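Side-chain contacts in diol-dehydratase (Roseburia inulinivorans, PDB 5I2A), which probably catalyses the B12-independent dehydration of 1,2-propanediol as a glycyl radical enzyme: residues 125-128 against 129-133; 434-437 against 438-442; 486-489 against 490-493. All blocks are in the same frame, centred on the assembly; numbering follows the deposited sequence.

Interaction 1 of 3, residues 125-128 against 129-133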
loop_
_atom_site.group_PDB
_atom_site.type_symbol
_atom_site.label_atom_id
_atom_site.label_comp_id
_atom_site.label_asym_id
_atom_site.label_seq_id
_atom_site.Cartn_x
_atom_site.Cartn_y
_atom_site.Cartn_z
ATOM N N ASP A 125 -10.895 -21.480 -5.364
ATOM C CA ASP A 125 -9.643 -21.209 -4.662
ATOM C C ASP A 125 -8.481 -20.895 -5.615
ATOM O O ASP A 125 -7.566 -20.154 -5.259
ATOM C CB ASP A 125 -9.218 -22.394 -3.797
ATOM C CG ASP A 125 -10.118 -22.631 -2.590
ATOM O OD1 ASP A 125 -10.915 -21.759 -2.209
ATOM O OD2 ASP A 125 -10.005 -23.726 -2.015
ATOM N N ALA A 126 -8.501 -21.495 -6.805
ATOM C CA ALA A 126 -7.375 -21.381 -7.721
ATOM C C ALA A 126 -7.054 -19.921 -8.012
ATOM O O ALA A 126 -5.907 -19.564 -8.206
ATOM C CB ALA A 126 -7.654 -22.136 -9.023
ATOM N N TYR A 127 -8.083 -19.089 -8.024
ATOM C CA TYR A 127 -7.921 -17.665 -8.231
ATOM C C TYR A 127 -7.051 -16.990 -7.164
ATOM O O TYR A 127 -6.356 -16.017 -7.453
ATOM C CB TYR A 127 -9.287 -16.978 -8.259
ATOM C CG TYR A 127 -9.167 -15.484 -8.473
ATOM C CD1 TYR A 127 -8.890 -14.965 -9.735
ATOM C CD2 TYR A 127 -9.296 -14.603 -7.414
ATOM C CE1 TYR A 127 -8.766 -13.602 -9.934
ATOM C CE2 TYR A 127 -9.167 -13.252 -7.597
ATOM C CZ TYR A 127 -8.910 -12.755 -8.862
ATOM O OH TYR A 127 -8.803 -11.409 -9.034
ATOM N N TRP A 128 -7.108 -17.505 -5.936
ATOM C CA TRP A 128 -6.502 -16.836 -4.788
ATOM C C TRP A 128 -5.048 -17.217 -4.584
ATOM O O TRP A 128 -4.367 -16.637 -3.745
ATOM C CB TRP A 128 -7.336 -17.108 -3.517
ATOM C CG TRP A 128 -8.615 -16.360 -3.643
ATOM C CD1 TRP A 128 -9.801 -16.837 -4.135
ATOM C CD2 TRP A 128 -8.822 -14.968 -3.371
ATOM N NE1 TRP A 128 -10.731 -15.834 -4.163
ATOM C CE2 TRP A 128 -10.156 -14.675 -3.700
ATOM C CE3 TRP A 128 -8.009 -13.943 -2.870
ATOM C CZ2 TRP A 128 -10.700 -13.407 -3.545
ATOM C CZ3 TRP A 128 -8.548 -12.689 -2.714
ATOM C CH2 TRP A 128 -9.886 -12.428 -3.050
ATOM N N LYS A 129 -4.569 -18.175 -5.372
ATOM C CA LYS A 129 -3.158 -18.543 -5.339
ATOM C C LYS A 129 -2.309 -17.304 -5.614
ATOM O O LYS A 129 -2.512 -16.625 -6.600
ATOM C CB LYS A 129 -2.853 -19.635 -6.361
ATOM C CG LYS A 129 -1.395 -20.051 -6.408
ATOM C CD LYS A 129 -0.967 -20.663 -5.091
ATOM C CE LYS A 129 0.422 -21.297 -5.200
ATOM N NZ LYS A 129 0.831 -21.955 -3.925
ATOM N N GLY A 130 -1.380 -16.999 -4.718
ATOM C CA GLY A 130 -0.586 -15.794 -4.852
ATOM C C GLY A 130 -1.313 -14.490 -4.538
ATOM O O GLY A 130 -0.794 -13.421 -4.824
ATOM N N LYS A 131 -2.502 -14.558 -3.947
ATOM C CA LYS A 131 -3.232 -13.338 -3.614
ATOM C C LYS A 131 -3.677 -13.272 -2.152
ATOM O O LYS A 131 -4.420 -12.363 -1.775
ATOM C CB LYS A 131 -4.481 -13.188 -4.502
ATOM C CG LYS A 131 -4.235 -13.160 -6.013
ATOM C CD LYS A 131 -5.547 -12.857 -6.766
ATOM C CE LYS A 131 -5.340 -12.759 -8.263
ATOM N NZ LYS A 131 -4.822 -14.037 -8.832
ATOM N N THR A 132 -3.270 -14.244 -1.340
ATOM C CA THR A 132 -3.790 -14.343 0.023
ATOM C C THR A 132 -2.999 -13.458 0.989
ATOM O O THR A 132 -1.829 -13.145 0.740
ATOM C CB THR A 132 -3.743 -15.793 0.541
ATOM O OG1 THR A 132 -2.380 -16.225 0.582
ATOM C CG2 THR A 132 -4.532 -16.731 -0.361
ATOM N N THR A 133 -3.623 -13.079 2.101
ATOM C CA THR A 133 -2.894 -12.372 3.138
ATOM C C THR A 133 -1.802 -13.267 3.689
ATOM O O THR A 133 -0.702 -12.800 3.965
ATOM C CB THR A 133 -3.807 -11.901 4.294
ATOM O OG1 THR A 133 -4.504 -13.020 4.863
ATOM C CG2 THR A 133 -4.798 -10.863 3.796
#
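The Tyr127 ring carries the side chain of Lys131 over one face. Lys131 CE sits 3.6 Å above the Tyr127 ring plane, displaced toward the rim. Lys131 NZ lies 4.2 Å from the Tyr127 ring centroid and 14° off the ring normal, a cation-pi contact. Trp128 CD1 meets the edge of the same ring in its plane, while Tyr127 CD2 rests on one face of the Trp128 indole. Lys131 CB approaches Trp128 CE3 at 4.0 Å. The lysine chain runs straight to CE and then bends at chi4 (61°), which turns Lys131 NZ onto Tyr127 O at 2.9 Å, nearly in line with the C=O bond. One ammonium thus meets both the carbonyl and the ring face of Tyr127. Lys131 N also bonds to Trp128 O at 2.8 Å, coming from above the carbonyl plane and closing the turn. Thr132 CG2 packs on Trp128 O. The polar ends of the two aromatic residues are held elsewhere: Tyr127 OH by Glu45, Trp128 NE1 by Thr38. The turn connects helix 115-125 to helix 133-139. Thr132 is the N-cap of the latter, its OG1 also hydrogen-bonded to Glu135 OE2. Both aromatic side chains lean on helix 32-43.

Interaction 2 of 3, residues 434-437 against 438-442. With EDO (1,2-ethanediol), chain C.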
loop_
_atom_site.group_PDB
_atom_site.type_symbol
_atom_site.label_atom_id
_atom_site.label_comp_id
_atom_site.label_asym_id
_atom_site.label_seq_id
_atom_site.Cartn_x
_atom_site.Cartn_y
_atom_site.Cartn_z
ATOM N N ASN A 434 -15.844 -3.221 27.735
ATOM C CA ASN A 434 -16.340 -4.585 27.821
ATOM C C ASN A 434 -15.205 -5.550 27.506
ATOM O O ASN A 434 -14.056 -5.132 27.332
ATOM C CB ASN A 434 -17.555 -4.808 26.914
ATOM C CG ASN A 434 -17.267 -4.547 25.450
ATOM O OD1 ASN A 434 -17.673 -3.529 24.903
ATOM N ND2 ASN A 434 -16.604 -5.493 24.796
ATOM N N ILE A 435 -15.520 -6.833 27.469
ATOM C CA ILE A 435 -14.513 -7.853 27.230
ATOM C C ILE A 435 -14.602 -8.341 25.776
ATOM O O ILE A 435 -15.680 -8.443 25.206
ATOM C CB ILE A 435 -14.661 -9.033 28.217
ATOM C CG1 ILE A 435 -14.379 -8.574 29.656
ATOM C CG2 ILE A 435 -13.732 -10.200 27.852
ATOM C CD1 ILE A 435 -12.966 -7.983 29.888
ATOM N N ILE A 436 -13.446 -8.587 25.179
ATOM C CA ILE A 436 -13.339 -9.155 23.851
ATOM C C ILE A 436 -12.966 -10.616 23.981
ATOM O O ILE A 436 -12.038 -10.940 24.720
ATOM C CB ILE A 436 -12.247 -8.443 23.010
ATOM C CG1 ILE A 436 -12.554 -6.940 22.860
ATOM C CG2 ILE A 436 -12.034 -9.164 21.667
ATOM C CD1 ILE A 436 -13.823 -6.616 22.083
ATOM N N GLY A 437 -13.656 -11.489 23.245
ATOM C CA GLY A 437 -13.251 -12.881 23.153
ATOM C C GLY A 437 -13.242 -13.625 24.485
ATOM O O GLY A 437 -14.297 -13.917 25.040
ATOM N N CYS A 438 -12.050 -13.930 24.986
ATOM C CA CYS A 438 -11.897 -14.663 26.240
ATOM C C CYS A 438 -11.833 -13.733 27.465
ATOM O O CYS A 438 -12.711 -13.780 28.316
ATOM C CB CYS A 438 -10.645 -15.542 26.195
ATOM S SG CYS A 438 -10.778 -16.974 25.064
ATOM N N VAL A 439 -10.795 -12.898 27.555
ATOM C CA VAL A 439 -10.583 -12.071 28.744
ATOM C C VAL A 439 -9.997 -10.685 28.429
ATOM O O VAL A 439 -9.480 -10.008 29.319
ATOM C CB VAL A 439 -9.641 -12.756 29.749
ATOM C CG1 VAL A 439 -10.231 -14.061 30.284
ATOM C CG2 VAL A 439 -8.284 -12.985 29.132
ATOM N N GLU A 440 -10.097 -10.256 27.174
ATOM C CA GLU A 440 -9.360 -9.079 26.720
ATOM C C GLU A 440 -10.201 -7.796 26.780
ATOM O O GLU A 440 -11.155 -7.642 26.043
ATOM C CB GLU A 440 -8.831 -9.310 25.292
ATOM C CG GLU A 440 -8.108 -10.646 25.108
ATOM C CD GLU A 440 -8.971 -11.696 24.417
ATOM O OE1 GLU A 440 -9.435 -12.641 25.087
ATOM O OE2 GLU A 440 -9.157 -11.587 23.197
ATOM N N PRO A 441 -9.844 -6.868 27.668
ATOM C CA PRO A 441 -10.681 -5.671 27.824
ATOM C C PRO A 441 -10.434 -4.611 26.753
ATOM O O PRO A 441 -9.324 -4.487 26.241
ATOM C CB PRO A 441 -10.288 -5.153 29.213
ATOM C CG PRO A 441 -8.918 -5.645 29.434
ATOM C CD PRO A 441 -8.756 -6.929 28.656
ATOM N N GLN A 442 -11.458 -3.845 26.414
ATOM C CA GLN A 442 -11.290 -2.850 25.377
ATOM C C GLN A 442 -12.315 -1.732 25.569
ATOM O O GLN A 442 -13.400 -1.953 26.122
ATOM C CB GLN A 442 -11.471 -3.501 24.016
ATOM C CG GLN A 442 -11.900 -2.625 22.933
ATOM C CD GLN A 442 -12.305 -3.342 21.667
ATOM O OE1 GLN A 442 -13.481 -3.398 21.294
ATOM N NE2 GLN A 442 -11.329 -3.983 21.054
HETATM C C1 EDO C . -9.712 -14.921 22.328
HETATM O O1 EDO C . -10.218 -13.646 21.939
HETATM C C2 EDO C . -9.960 -15.888 21.166
HETATM O O2 EDO C . -9.144 -15.575 20.019
#
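Glu440 folds back against Ile436 across a tight beta hairpin and turns its carboxylate toward a bound 1,2-ethanediol, probably from the crystallisation liquor. Glu440 CB lies 3.6 Å from Ile436 O. CG also stays near that oxygen. The chain then bends sharply at chi2 (102°), and Glu440 CD comes to 3.2 Å from Ile436 O. Both carboxylate oxygens are close to this carbonyl too, but all are acceptors and no bond forms. Two N-H donors on Glu440 OE1 probably offset this approach: Cys438 N at 2.9 Å and Val439 N at 2.8 Å. Both come from the same face of the carboxylate, one on the syn and one on the anti side. Glu440 OE2 accepts a hydrogen bond of 2.6 Å from O1 of the diol.

The strands 434-436 and 440-442 run antiparallel, with 130° between their directions. Asn434 pairs with Gln442 and Ile436 with Glu440 through two backbone bonds each; Ile436 N meets Glu440 O at 2.6 Å. Ile435 and Pro441 form the non-hydrogen-bonded pair between them, touching through CD1 and CB. On the face that holds Glu440, Ile436 CD1 lies 3.3 Å from Gln442 OE1. That amide is bound by His451 and Thr168.

Cys438 SG sits at the hairpin loop, 3.6 Å from C1 of the diol. In related glycyl radical enzymes a cysteine on such a loop becomes the thiyl radical, and Cys438 probably has this place here. His166, His283, Ser284 and Asp452 also bond to the diol. The two bonds to OE1 fix the carboxylate's rotation and leave OE2 directed at a hydroxyl. Although the ligand is probably no substrate, this is consistent with a small-diol pocket beside the cysteine.

Interaction 3 of 3, residues 486-489 against 490-493; sequences FQSF and DEFM
Ser488 and Glu491 meet by hydrogen bonding at the first turn of helix 489-521. Ser488 is the N-cap: its OG accepts from Glu491 N at 3.3 Å. A chi1 of 66° sets OG between the backbone N and the carbonyl carbon, facing the helix end. Glu491 reaches back along its extended chain, and Glu491 OE2 takes the N-H of Gln487 at 3.1 Å in a nearly straight bond (166°). The donor stands well above the carboxylate plane. Because this donor precedes the N-cap residue, the pair is not a classical capping box. Met493 N to Phe489 O, at 2.9 Å, is a regular bond of the first helical turn.

The second kind of contact is ring packing. Phe486 lays one face over the helix backbone, with Glu491 O 4.1 Å above the centre of the Phe486 ring. Phe486 CD2 meets Phe492 CD2 at 4.1 Å, the two side chains crossing at about a right angle.

The third joins Met493 to Phe489. Met493 CG packs on Phe489 CZ at 3.4 Å, an apolar contact. Met493 SD adds an oblique Met-aromatic contact, 5.0 Å from the Phe489 ring centroid.

The contacts lie at the start of helix 489-521. Phe486 and Phe492 face helix 459-467, where Phe492 meets Phe466 edge-to-face. Phe489 and Met493 pack between helices 558-574 and 661-678.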
loop_
_atom_site.group_PDB
_atom_site.type_symbol
_atom_site.label_atom_id
_atom_site.label_comp_id
_atom_site.label_asym_id
_atom_site.label_seq_id
_atom_site.Cartn_x
_atom_site.Cartn_y
_atom_site.Cartn_z
ATOM N N PHE A 486 26.859 -22.409 34.487
ATOM C CA PHE A 486 26.280 -21.345 35.314
ATOM C C PHE A 486 26.662 -21.533 36.775
ATOM O O PHE A 486 26.529 -22.626 37.313
ATOM C CB PHE A 486 24.759 -21.309 35.167
ATOM C CG PHE A 486 24.293 -20.914 33.790
ATOM C CD1 PHE A 486 24.956 -19.926 33.076
ATOM C CD2 PHE A 486 23.205 -21.529 33.212
ATOM C CE1 PHE A 486 24.541 -19.561 31.807
ATOM C CE2 PHE A 486 22.787 -21.169 31.932
ATOM C CZ PHE A 486 23.465 -20.184 31.234
ATOM N N GLN A 487 27.125 -20.464 37.415
ATOM C CA GLN A 487 27.657 -20.561 38.775
ATOM C C GLN A 487 26.641 -20.190 39.843
ATOM O O GLN A 487 26.873 -20.420 41.027
ATOM C CB GLN A 487 28.891 -19.666 38.931
ATOM C CG GLN A 487 30.030 -19.987 37.972
ATOM C CD GLN A 487 30.730 -21.294 38.295
ATOM O OE1 GLN A 487 31.111 -21.540 39.439
ATOM N NE2 GLN A 487 30.904 -22.139 37.285
ATOM N N SER A 488 25.526 -19.598 39.440
ATOM C CA SER A 488 24.513 -19.176 40.403
ATOM C C SER A 488 23.129 -19.230 39.791
ATOM O O SER A 488 22.993 -19.274 38.565
ATOM C CB SER A 488 24.788 -17.762 40.894
ATOM O OG SER A 488 24.634 -16.839 39.828
ATOM N N PHE A 489 22.103 -19.202 40.635
ATOM C CA PHE A 489 20.738 -19.183 40.128
ATOM C C PHE A 489 20.489 -17.911 39.324
ATOM O O PHE A 489 19.837 -17.956 38.296
ATOM C CB PHE A 489 19.723 -19.296 41.254
ATOM C CG PHE A 489 18.312 -19.166 40.788
ATOM C CD1 PHE A 489 17.744 -20.144 39.983
ATOM C CD2 PHE A 489 17.556 -18.058 41.135
ATOM C CE1 PHE A 489 16.448 -20.031 39.545
ATOM C CE2 PHE A 489 16.252 -17.929 40.698
ATOM C CZ PHE A 489 15.694 -18.916 39.901
ATOM N N ASP A 490 21.026 -16.784 39.787
ATOM C CA ASP A 490 20.899 -15.533 39.052
ATOM C C ASP A 490 21.414 -15.643 37.610
ATOM O O ASP A 490 20.863 -15.020 36.716
ATOM C CB ASP A 490 21.633 -14.399 39.768
ATOM C CG ASP A 490 20.937 -13.971 41.041
ATOM O OD1 ASP A 490 19.794 -14.405 41.263
ATOM O OD2 ASP A 490 21.529 -13.197 41.815
ATOM N N GLU A 491 22.468 -16.426 37.390
ATOM C CA GLU A 491 23.016 -16.603 36.043
ATOM C C GLU A 491 22.079 -17.412 35.151
ATOM O O GLU A 491 21.932 -17.124 33.962
ATOM C CB GLU A 491 24.383 -17.286 36.088
ATOM C CG GLU A 491 25.553 -16.343 36.340
ATOM C CD GLU A 491 26.884 -17.075 36.381
ATOM O OE1 GLU A 491 27.709 -16.745 37.252
ATOM O OE2 GLU A 491 27.101 -17.981 35.548
ATOM N N PHE A 492 21.468 -18.438 35.727
ATOM C CA PHE A 492 20.459 -19.205 35.014
ATOM C C PHE A 492 19.282 -18.292 34.666
ATOM O O PHE A 492 18.828 -18.289 33.536
ATOM C CB PHE A 492 19.993 -20.402 35.846
ATOM C CG PHE A 492 19.064 -21.341 35.107
ATOM C CD1 PHE A 492 17.722 -21.026 34.936
ATOM C CD2 PHE A 492 19.527 -22.547 34.618
ATOM C CE1 PHE A 492 16.867 -21.878 34.260
ATOM C CE2 PHE A 492 18.678 -23.417 33.953
ATOM C CZ PHE A 492 17.344 -23.075 33.769
ATOM N N MET A 493 18.798 -17.527 35.647
ATOM C CA MET A 493 17.657 -16.625 35.449
ATOM C C MET A 493 17.910 -15.641 34.330
ATOM O O MET A 493 17.032 -15.384 33.512
ATOM C CB MET A 493 17.336 -15.840 36.727
ATOM C CG MET A 493 16.251 -16.442 37.579
ATOM S SD MET A 493 14.640 -16.476 36.777
ATOM C CE MET A 493 13.712 -15.291 37.723
#

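The three contacts are local and lie in series along the chain, all within the pyruvate formate lyase-like part of the protein. Interaction 2 is the central one, its centre about 9 Å from the centre of the chain, and it alone of the three includes the diol. The centres of interactions 1 and 3 lie farther out, about 26 and 37 Å from that point. Interaction 1 is about 19 Å from interaction 2 between nearest atoms, and interaction 3 about 24 Å. Neither touches interaction 2. Interactions 1 and 3 are about 50 Å apart between centres, yet both place an N-cap residue where a loop passes into a helix. Interaction 2 instead joins the two strands of a hairpin.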